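Local coordinates for protein ftsY (PDB 1ZU4) that serves as FtsY, the receptor for the signal recognition particle, and pairs a helical bundle with a P-loop G domain in its NG fragment, at residues E39-L44 with K52-V57; R62-R67 with L82-T87. All blocks are in the same frame, centred on the assembly; numbering follows the deposited sequence.

Both contacts lie in the helical-bundle (N) part of the NG fragment, on the same side of the chain's centre and with their own centres about 11 Å apart. They follow one another along the chain: contact 1 joins helix 34-46 to helix 51-64, and contact 2 then ties the far end of helix 51-64 to helix 71-87. The shared helix 51-64 thus connects a buried apolar seam with a polar link at the surface. Between the two, Val57 CG2 of contact 1 packs on Ala85 CB of contact 2 at 3.5 Å. Three successive helices are thereby joined into one compact unit, which reaches the G domain through helices 272-280 and 301-308.

Contact 1: residues E39-L44 with K52-V57; sequences ELEDVL and KMVLKV
Val54 presses its isopropyl group against the backbone and side chains of Glu41 and Leu44. Its CG1 methyl lies 3.7 Å from Glu41 O and its CG2 3.8 Å from Leu44 C, while Leu44 CB sits 3.9 Å from Val54 CG2, in contact with both methyls. One turn further along, Leu44 CD1 meets Val57 CG1 at 3.7 Å, the two side chains slanting across each other. With CG anti to its own carbonyl carbon (chi1 -69°) and an extended chi2, Leu44 carries CD1 past Val54 to reach this second valine. At the edge of the apolar seam, Glu41 applies its aliphatic part, CG standing 4.0 Å from Val54 CG1; its carboxylate runs on to Ser58, whose OG is hydrogen-bonded to OE2. Glu41 thus bridges the helices in both apolar and polar fashion. The short segments run roughly antiparallel, at 139°, with axes 9.5 Å apart, as two arms of a helical hairpin closed by the turn after helix 34-46. Leu78 of helix 71-87 touches both Leu44 and Val57, and on another face Val43 packs against Phe18 and Ile22 of helix 12-27.

Contact 2: residues R62-R67 with L82-T87; sequences RKKTKR and LYQAYT
Lys64 and Gln84 reach toward each other from opposite directions and meet through a single hydrogen bond, Lys64 NZ donating to Gln84 OE1 at 2.7 Å. In the SRP54-type helical bundle this joins helix 51-64 to helix 71-87, the next in the chain, at the protein surface. The link is long and thin: the nearest CA atoms, those of Lys64 and Gln84, are 11.8 Å apart, and the two segments bury just 70 Å² between them. Lys64 spans much of the gap, its chain stretched as far as CE and then turned at chi4 (-74°), which brings the ammonium group beside the amide. The nitrogen approaches OE1 from above the amide plane, 44° out of it. A second grip comes from Glu80, one turn before Gln84 on the same helix, which forms a salt bridge with NZ; the two acceptors together probably fix the position of the charge.

The tightly packed part of helix 71-87 lies on its inner side, where Leu82 and Ala85 press on helix 51-64 and Leu82 also touches Ile305 of helix 301-308. Beyond Lys64 the chain draws away from segment 82-87, though Thr65 still touches Ala77 of helix 71-87, and Arg67 pairs by backbone hydrogen bonds with Ala32. At the C-terminal end of helix 71-87, away from the Lys64-Gln84 pair, Thr87 is folded back over the preceding turn: its OG1 donates to Tyr83 O, which also accepts from Thr87 N, and Thr87 CG2 rests 3.5 Å above one face of the Tyr83 ring, offset toward its rim.

Contact 1: residues E39-L44 with K52-V57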
ATOM      1  N   GLU A  39      -3.911   1.922 -30.642  1.00 20.27           N
ATOM      2  CA  GLU A  39      -2.630   2.504 -30.256  1.00 20.58           C
ATOM      3  C   GLU A  39      -2.694   2.857 -28.786  1.00 18.13           C
ATOM      4  O   GLU A  39      -1.753   2.607 -28.081  1.00 17.76           O
ATOM      5  CB  GLU A  39      -2.298   3.777 -31.045  1.00 21.11           C
ATOM      6  CG  GLU A  39      -2.125   3.622 -32.563  1.00 26.70           C
ATOM      7  CD  GLU A  39      -0.936   2.775 -32.961  1.00 31.34           C
ATOM      8  OE1 GLU A  39       0.010   2.604 -32.156  1.00 34.79           O
ATOM      9  OE2 GLU A  39      -0.966   2.258 -34.097  1.00 38.32           O
ATOM     10  N   LEU A  40      -3.801   3.458 -28.336  1.00 17.11           N
ATOM     11  CA  LEU A  40      -3.897   3.816 -26.930  1.00 16.01           C
ATOM     12  C   LEU A  40      -3.818   2.581 -26.045  1.00 16.47           C
ATOM     13  O   LEU A  40      -3.122   2.568 -24.999  1.00 16.93           O
ATOM     14  CB  LEU A  40      -5.172   4.603 -26.663  1.00 16.25           C
ATOM     15  CG  LEU A  40      -5.535   4.824 -25.170  1.00 16.17           C
ATOM     16  CD1 LEU A  40      -4.592   5.819 -24.550  1.00 16.84           C
ATOM     17  CD2 LEU A  40      -6.997   5.301 -25.021  1.00 14.68           C
ATOM     18  N   GLU A  41      -4.491   1.517 -26.481  1.00 17.00           N
ATOM     19  CA  GLU A  41      -4.545   0.266 -25.714  1.00 17.47           C
ATOM     20  C   GLU A  41      -3.162  -0.299 -25.564  1.00 16.03           C
ATOM     21  O   GLU A  41      -2.800  -0.782 -24.506  1.00 16.33           O
ATOM     22  CB  GLU A  41      -5.513  -0.724 -26.397  1.00 17.36           C
ATOM     23  CG  GLU A  41      -6.953  -0.438 -26.007  1.00 18.98           C
ATOM     24  CD  GLU A  41      -7.999  -1.063 -26.917  1.00 20.31           C
ATOM     25  OE1 GLU A  41      -7.709  -1.923 -27.786  1.00 21.96           O
ATOM     26  OE2 GLU A  41      -9.135  -0.662 -26.743  1.00 19.11           O
ATOM     27  N   ASP A  42      -2.353  -0.190 -26.614  1.00 16.89           N
ATOM     28  CA  ASP A  42      -0.964  -0.590 -26.510  1.00 16.06           C
ATOM     29  C   ASP A  42      -0.146   0.215 -25.486  1.00 15.74           C
ATOM     30  O   ASP A  42       0.589  -0.342 -24.682  1.00 17.75           O
ATOM     31  CB  ASP A  42      -0.278  -0.644 -27.877  1.00 16.19           C
ATOM     32  CG  ASP A  42       1.020  -1.361 -27.800  1.00 18.19           C
ATOM     33  OD1 ASP A  42       1.011  -2.561 -27.452  1.00 23.97           O
ATOM     34  OD2 ASP A  42       2.086  -0.741 -28.039  1.00 26.63           O
ATOM     35  N   VAL A  43      -0.323   1.512 -25.458  1.00 15.16           N
ATOM     36  CA  VAL A  43       0.267   2.303 -24.383  1.00 15.50           C
ATOM     37  C   VAL A  43      -0.227   1.876 -22.987  1.00 15.50           C
ATOM     38  O   VAL A  43       0.570   1.761 -22.077  1.00 15.93           O
ATOM     39  CB  VAL A  43      -0.015   3.774 -24.597  1.00 15.92           C
ATOM     40  CG1 VAL A  43       0.394   4.605 -23.363  1.00 16.30           C
ATOM     41  CG2 VAL A  43       0.656   4.277 -25.887  1.00 17.62           C
ATOM     42  N   LEU A  44      -1.525   1.623 -22.817  1.00 15.38           N
ATOM     43  CA  LEU A  44      -2.051   1.286 -21.494  1.00 14.47           C
ATOM     44  C   LEU A  44      -1.458  -0.026 -21.051  1.00 14.71           C
ATOM     45  O   LEU A  44      -1.137  -0.222 -19.863  1.00 15.11           O
ATOM     46  CB  LEU A  44      -3.586   1.208 -21.516  1.00 13.81           C
ATOM     47  CG  LEU A  44      -4.226   2.582 -21.716  1.00 15.36           C
ATOM     48  CD1 LEU A  44      -5.707   2.488 -21.800  1.00 14.00           C
ATOM     49  CD2 LEU A  44      -3.804   3.607 -20.646  1.00 15.37           C
ATOM     50  N   LYS A  52      -7.657  -6.449 -18.056  1.00 16.13           N
ATOM     51  CA  LYS A  52      -9.006  -6.069 -17.703  1.00 17.23           C
ATOM     52  C   LYS A  52      -9.066  -4.576 -17.497  1.00 16.32           C
ATOM     53  O   LYS A  52     -10.039  -3.950 -17.868  1.00 15.69           O
ATOM     54  CB  LYS A  52      -9.499  -6.801 -16.438  1.00 18.40           C
ATOM     55  CG  LYS A  52      -9.625  -8.316 -16.638  1.00 24.26           C
ATOM     56  CD  LYS A  52     -10.629  -8.941 -15.658  1.00 27.77           C
ATOM     57  CE  LYS A  52     -11.190 -10.283 -16.194  1.00 30.77           C
ATOM     58  NZ  LYS A  52     -10.333 -11.463 -15.855  1.00 30.59           N
ATOM     59  N   MET A  53      -8.036  -4.018 -16.875  1.00 15.75           N
ATOM     60  CA  MET A  53      -7.938  -2.560 -16.649  1.00 15.43           C
ATOM     61  C   MET A  53      -7.705  -1.777 -17.941  1.00 15.88           C
ATOM     62  O   MET A  53      -8.291  -0.722 -18.121  1.00 16.83           O
ATOM     63  CB  MET A  53      -6.848  -2.267 -15.611  1.00 14.49           C
ATOM     64  CG  MET A  53      -7.326  -2.526 -14.119  1.00 16.64           C
ATOM     65  SD  MET A  53      -8.565  -1.225 -13.707  1.00 19.64           S
ATOM     66  CE  MET A  53      -9.114  -1.755 -12.058  1.00 15.73           C
ATOM     67  N   VAL A  54      -6.842  -2.286 -18.824  1.00 15.65           N
ATOM     68  CA  VAL A  54      -6.677  -1.677 -20.155  1.00 16.56           C
ATOM     69  C   VAL A  54      -8.042  -1.554 -20.819  1.00 16.74           C
ATOM     70  O   VAL A  54      -8.405  -0.490 -21.287  1.00 16.01           O
ATOM     71  CB  VAL A  54      -5.717  -2.484 -21.070  1.00 16.25           C
ATOM     72  CG1 VAL A  54      -5.681  -1.932 -22.509  1.00 16.76           C
ATOM     73  CG2 VAL A  54      -4.322  -2.430 -20.486  1.00 17.54           C
ATOM     74  N   LEU A  55      -8.794  -2.655 -20.827  1.00 17.07           N
ATOM     75  CA  LEU A  55     -10.120  -2.685 -21.426  1.00 17.41           C
ATOM     76  C   LEU A  55     -11.098  -1.688 -20.781  1.00 17.35           C
ATOM     77  O   LEU A  55     -11.798  -0.956 -21.470  1.00 19.23           O
ATOM     78  CB  LEU A  55     -10.669  -4.112 -21.350  1.00 18.46           C
ATOM     79  CG  LEU A  55     -12.101  -4.312 -21.824  1.00 19.30           C
ATOM     80  CD1 LEU A  55     -12.081  -4.398 -23.317  1.00 20.59           C
ATOM     81  CD2 LEU A  55     -12.702  -5.550 -21.187  1.00 25.10           C
ATOM     82  N   LYS A  56     -11.162  -1.667 -19.466  1.00 16.79           N
ATOM     83  CA  LYS A  56     -12.039  -0.731 -18.750  1.00 17.47           C
ATOM     84  C   LYS A  56     -11.655   0.746 -19.004  1.00 16.79           C
ATOM     85  O   LYS A  56     -12.519   1.576 -19.248  1.00 17.31           O
ATOM     86  CB  LYS A  56     -12.052  -1.049 -17.243  1.00 17.79           C
ATOM     87  CG  LYS A  56     -13.149  -0.297 -16.476  1.00 21.14           C
ATOM     88  CD  LYS A  56     -13.124  -0.541 -14.953  1.00 27.60           C
ATOM     89  CE  LYS A  56     -13.885  -1.807 -14.571  1.00 32.37           C
ATOM     90  NZ  LYS A  56     -13.071  -3.009 -14.915  1.00 34.90           N
ATOM     91  N   VAL A  57     -10.364   1.064 -18.995  1.00 15.71           N
ATOM     92  CA  VAL A  57      -9.912   2.456 -19.211  1.00 14.02           C
ATOM     93  C   VAL A  57     -10.162   2.902 -20.662  1.00 13.51           C
ATOM     94  O   VAL A  57     -10.672   3.991 -20.908  1.00 12.47           O
ATOM     95  CB  VAL A  57      -8.437   2.644 -18.767  1.00 13.23           C
ATOM     96  CG1 VAL A  57      -7.884   4.018 -19.221  1.00 12.21           C
ATOM     97  CG2 VAL A  57      -8.351   2.577 -17.244  1.00 14.78           C
TER

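Contact 2: residues R62-R67 with L82-T87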
ATOM      1  N   ARG A  62     -13.179   5.995 -24.631  1.00 18.82           N
ATOM      2  CA  ARG A  62     -13.996   5.921 -25.841  1.00 20.78           C
ATOM      3  C   ARG A  62     -15.394   6.492 -25.587  1.00 22.00           C
ATOM      4  O   ARG A  62     -15.964   7.164 -26.433  1.00 23.10           O
ATOM      5  CB  ARG A  62     -13.990   4.476 -26.378  1.00 21.00           C
ATOM      6  CG  ARG A  62     -15.088   4.262 -27.380  1.00 24.13           C
ATOM      7  CD  ARG A  62     -14.779   3.306 -28.492  1.00 27.59           C
ATOM      8  NE  ARG A  62     -13.734   2.282 -28.354  1.00 26.97           N
ATOM      9  CZ  ARG A  62     -13.108   1.821 -29.441  1.00 24.50           C
ATOM     10  NH1 ARG A  62     -13.416   2.356 -30.609  1.00 24.27           N
ATOM     11  NH2 ARG A  62     -12.178   0.864 -29.386  1.00 22.85           N
ATOM     12  N   LYS A  63     -15.923   6.281 -24.388  1.00 23.26           N
ATOM     13  CA  LYS A  63     -17.231   6.803 -24.038  1.00 24.18           C
ATOM     14  C   LYS A  63     -17.277   8.325 -23.901  1.00 23.26           C
ATOM     15  O   LYS A  63     -18.260   8.961 -24.281  1.00 23.05           O
ATOM     16  CB  LYS A  63     -17.701   6.169 -22.737  1.00 24.98           C
ATOM     17  CG  LYS A  63     -19.188   6.369 -22.529  1.00 29.26           C
ATOM     18  CD  LYS A  63     -19.807   5.094 -21.982  1.00 36.08           C
ATOM     19  CE  LYS A  63     -19.688   5.091 -20.478  1.00 38.32           C
ATOM     20  NZ  LYS A  63     -20.515   6.221 -19.941  1.00 41.29           N
ATOM     21  N   LYS A  64     -16.210   8.886 -23.338  1.00 22.21           N
ATOM     22  CA  LYS A  64     -16.076  10.327 -23.054  1.00 21.17           C
ATOM     23  C   LYS A  64     -15.742  11.165 -24.291  1.00 20.84           C
ATOM     24  O   LYS A  64     -15.765  12.406 -24.267  1.00 21.66           O
ATOM     25  CB  LYS A  64     -14.967  10.500 -22.008  1.00 20.99           C
ATOM     26  CG  LYS A  64     -15.376  10.036 -20.634  1.00 21.72           C
ATOM     27  CD  LYS A  64     -14.221   9.772 -19.689  1.00 19.02           C
ATOM     28  CE  LYS A  64     -14.693   8.840 -18.563  1.00 21.44           C
ATOM     29  NZ  LYS A  64     -15.585   9.547 -17.571  1.00 23.09           N
ATOM     30  N   THR A  65     -15.393  10.526 -25.392  1.00 19.90           N
ATOM     31  CA  THR A  65     -14.747  11.327 -26.436  1.00 20.23           C
ATOM     32  C   THR A  65     -15.410  11.130 -27.797  1.00 20.22           C
ATOM     33  O   THR A  65     -16.144  10.201 -27.971  1.00 18.02           O
ATOM     34  CB  THR A  65     -13.254  10.958 -26.587  1.00 20.07           C
ATOM     35  OG1 THR A  65     -13.133   9.566 -26.800  1.00 17.92           O
ATOM     36  CG2 THR A  65     -12.419  11.299 -25.325  1.00 20.33           C
ATOM     37  N   LYS A  66     -15.066  11.979 -28.769  1.00 21.34           N
ATOM     38  CA  LYS A  66     -15.534  11.825 -30.127  1.00 23.04           C
ATOM     39  C   LYS A  66     -14.312  11.726 -31.038  1.00 25.40           C
ATOM     40  O   LYS A  66     -13.199  12.046 -30.618  1.00 25.03           O
ATOM     41  CB  LYS A  66     -16.426  13.002 -30.538  1.00 22.53           C
ATOM     42  CG  LYS A  66     -17.666  13.163 -29.725  1.00 23.44           C
ATOM     43  CD  LYS A  66     -18.509  11.892 -29.714  1.00 28.84           C
ATOM     44  CE  LYS A  66     -19.875  12.175 -29.121  1.00 32.80           C
ATOM     45  NZ  LYS A  66     -20.809  11.064 -29.353  1.00 32.69           N
ATOM     46  N   ARG A  67     -14.508  11.286 -32.273  1.00 26.77           N
ATOM     47  CA  ARG A  67     -13.397  11.197 -33.244  1.00 30.35           C
ATOM     48  C   ARG A  67     -12.688  12.549 -33.457  1.00 30.75           C
ATOM     49  O   ARG A  67     -11.500  12.572 -33.747  1.00 31.59           O
ATOM     50  CB  ARG A  67     -13.909  10.681 -34.594  1.00 30.66           C
ATOM     51  CG  ARG A  67     -14.851  11.686 -35.241  1.00 35.69           C
ATOM     52  CD  ARG A  67     -15.416  11.285 -36.604  1.00 43.02           C
ATOM     53  NE  ARG A  67     -16.620  12.081 -36.876  1.00 48.41           N
ATOM     54  CZ  ARG A  67     -16.635  13.405 -37.083  1.00 52.17           C
ATOM     55  NH1 ARG A  67     -15.504  14.124 -37.083  1.00 53.35           N
ATOM     56  NH2 ARG A  67     -17.793  14.016 -37.306  1.00 52.36           N
ATOM     57  N   LEU A  82      -8.797   6.839 -15.769  1.00 16.77           N
ATOM     58  CA  LEU A  82      -7.858   6.100 -14.905  1.00 16.36           C
ATOM     59  C   LEU A  82      -8.391   6.110 -13.481  1.00 16.27           C
ATOM     60  O   LEU A  82      -8.502   5.063 -12.845  1.00 16.94           O
ATOM     61  CB  LEU A  82      -6.464   6.715 -14.963  1.00 15.52           C
ATOM     62  CG  LEU A  82      -5.668   6.474 -16.262  1.00 15.42           C
ATOM     63  CD1 LEU A  82      -4.518   7.457 -16.347  1.00 14.77           C
ATOM     64  CD2 LEU A  82      -5.156   5.008 -16.475  1.00 15.73           C
ATOM     65  N   TYR A  83      -8.732   7.307 -13.004  1.00 15.43           N
ATOM     66  CA  TYR A  83      -9.344   7.484 -11.710  1.00 16.31           C
ATOM     67  C   TYR A  83     -10.634   6.679 -11.586  1.00 16.78           C
ATOM     68  O   TYR A  83     -10.862   5.997 -10.555  1.00 17.20           O
ATOM     69  CB  TYR A  83      -9.607   8.986 -11.494  1.00 16.79           C
ATOM     70  CG  TYR A  83     -10.479   9.278 -10.336  1.00 19.97           C
ATOM     71  CD1 TYR A  83      -9.931   9.458  -9.052  1.00 18.68           C
ATOM     72  CD2 TYR A  83     -11.856   9.350 -10.498  1.00 20.01           C
ATOM     73  CE1 TYR A  83     -10.719   9.722  -8.000  1.00 18.90           C
ATOM     74  CE2 TYR A  83     -12.670   9.571  -9.429  1.00 22.50           C
ATOM     75  CZ  TYR A  83     -12.086   9.790  -8.188  1.00 20.54           C
ATOM     76  OH  TYR A  83     -12.875  10.018  -7.131  1.00 22.00           O
ATOM     77  N   GLN A  84     -11.522   6.784 -12.586  1.00 16.46           N
ATOM     78  CA  GLN A  84     -12.811   6.016 -12.554  1.00 17.33           C
ATOM     79  C   GLN A  84     -12.654   4.480 -12.557  1.00 17.41           C
ATOM     80  O   GLN A  84     -13.442   3.742 -11.925  1.00 16.28           O
ATOM     81  CB  GLN A  84     -13.765   6.496 -13.660  1.00 17.23           C
ATOM     82  CG  GLN A  84     -14.176   7.944 -13.411  1.00 20.55           C
ATOM     83  CD  GLN A  84     -15.264   8.437 -14.342  1.00 24.43           C
ATOM     84  OE1 GLN A  84     -15.469   7.906 -15.432  1.00 24.01           O
ATOM     85  NE2 GLN A  84     -15.943   9.483 -13.916  1.00 26.45           N
ATOM     86  N   ALA A  85     -11.611   4.002 -13.240  1.00 18.71           N
ATOM     87  CA  ALA A  85     -11.345   2.568 -13.336  1.00 18.84           C
ATOM     88  C   ALA A  85     -11.051   2.010 -11.945  1.00 19.35           C
ATOM     89  O   ALA A  85     -11.513   0.923 -11.577  1.00 19.57           O
ATOM     90  CB  ALA A  85     -10.187   2.316 -14.263  1.00 19.87           C
ATOM     91  N   TYR A  86     -10.283   2.770 -11.182  1.00 18.82           N
ATOM     92  CA  TYR A  86      -9.961   2.429  -9.802  1.00 19.02           C
ATOM     93  C   TYR A  86     -11.166   2.601  -8.898  1.00 20.51           C
ATOM     94  O   TYR A  86     -11.442   1.735  -8.069  1.00 19.14           O
ATOM     95  CB  TYR A  86      -8.822   3.308  -9.294  1.00 18.00           C
ATOM     96  CG  TYR A  86      -8.295   2.926  -7.934  1.00 19.12           C
ATOM     97  CD1 TYR A  86      -7.215   2.049  -7.835  1.00 16.40           C
ATOM     98  CD2 TYR A  86      -8.904   3.395  -6.743  1.00 15.43           C
ATOM     99  CE1 TYR A  86      -6.705   1.669  -6.610  1.00 14.72           C
ATOM    100  CE2 TYR A  86      -8.401   2.997  -5.465  1.00 13.81           C
ATOM    101  CZ  TYR A  86      -7.284   2.148  -5.435  1.00 15.33           C
ATOM    102  OH  TYR A  86      -6.721   1.715  -4.265  1.00 16.37           O
ATOM    103  N   THR A  87     -11.876   3.715  -9.041  1.00 21.80           N
ATOM    104  CA  THR A  87     -12.962   4.013  -8.102  1.00 25.16           C
ATOM    105  C   THR A  87     -14.262   3.244  -8.419  1.00 26.53           C
ATOM    106  O   THR A  87     -15.206   3.342  -7.663  1.00 26.74           O
ATOM    107  CB  THR A  87     -13.266   5.535  -8.040  1.00 24.90           C
ATOM    108  OG1 THR A  87     -13.527   5.999  -9.370  1.00 28.08           O
ATOM    109  CG2 THR A  87     -12.100   6.314  -7.478  1.00 26.16           C
TER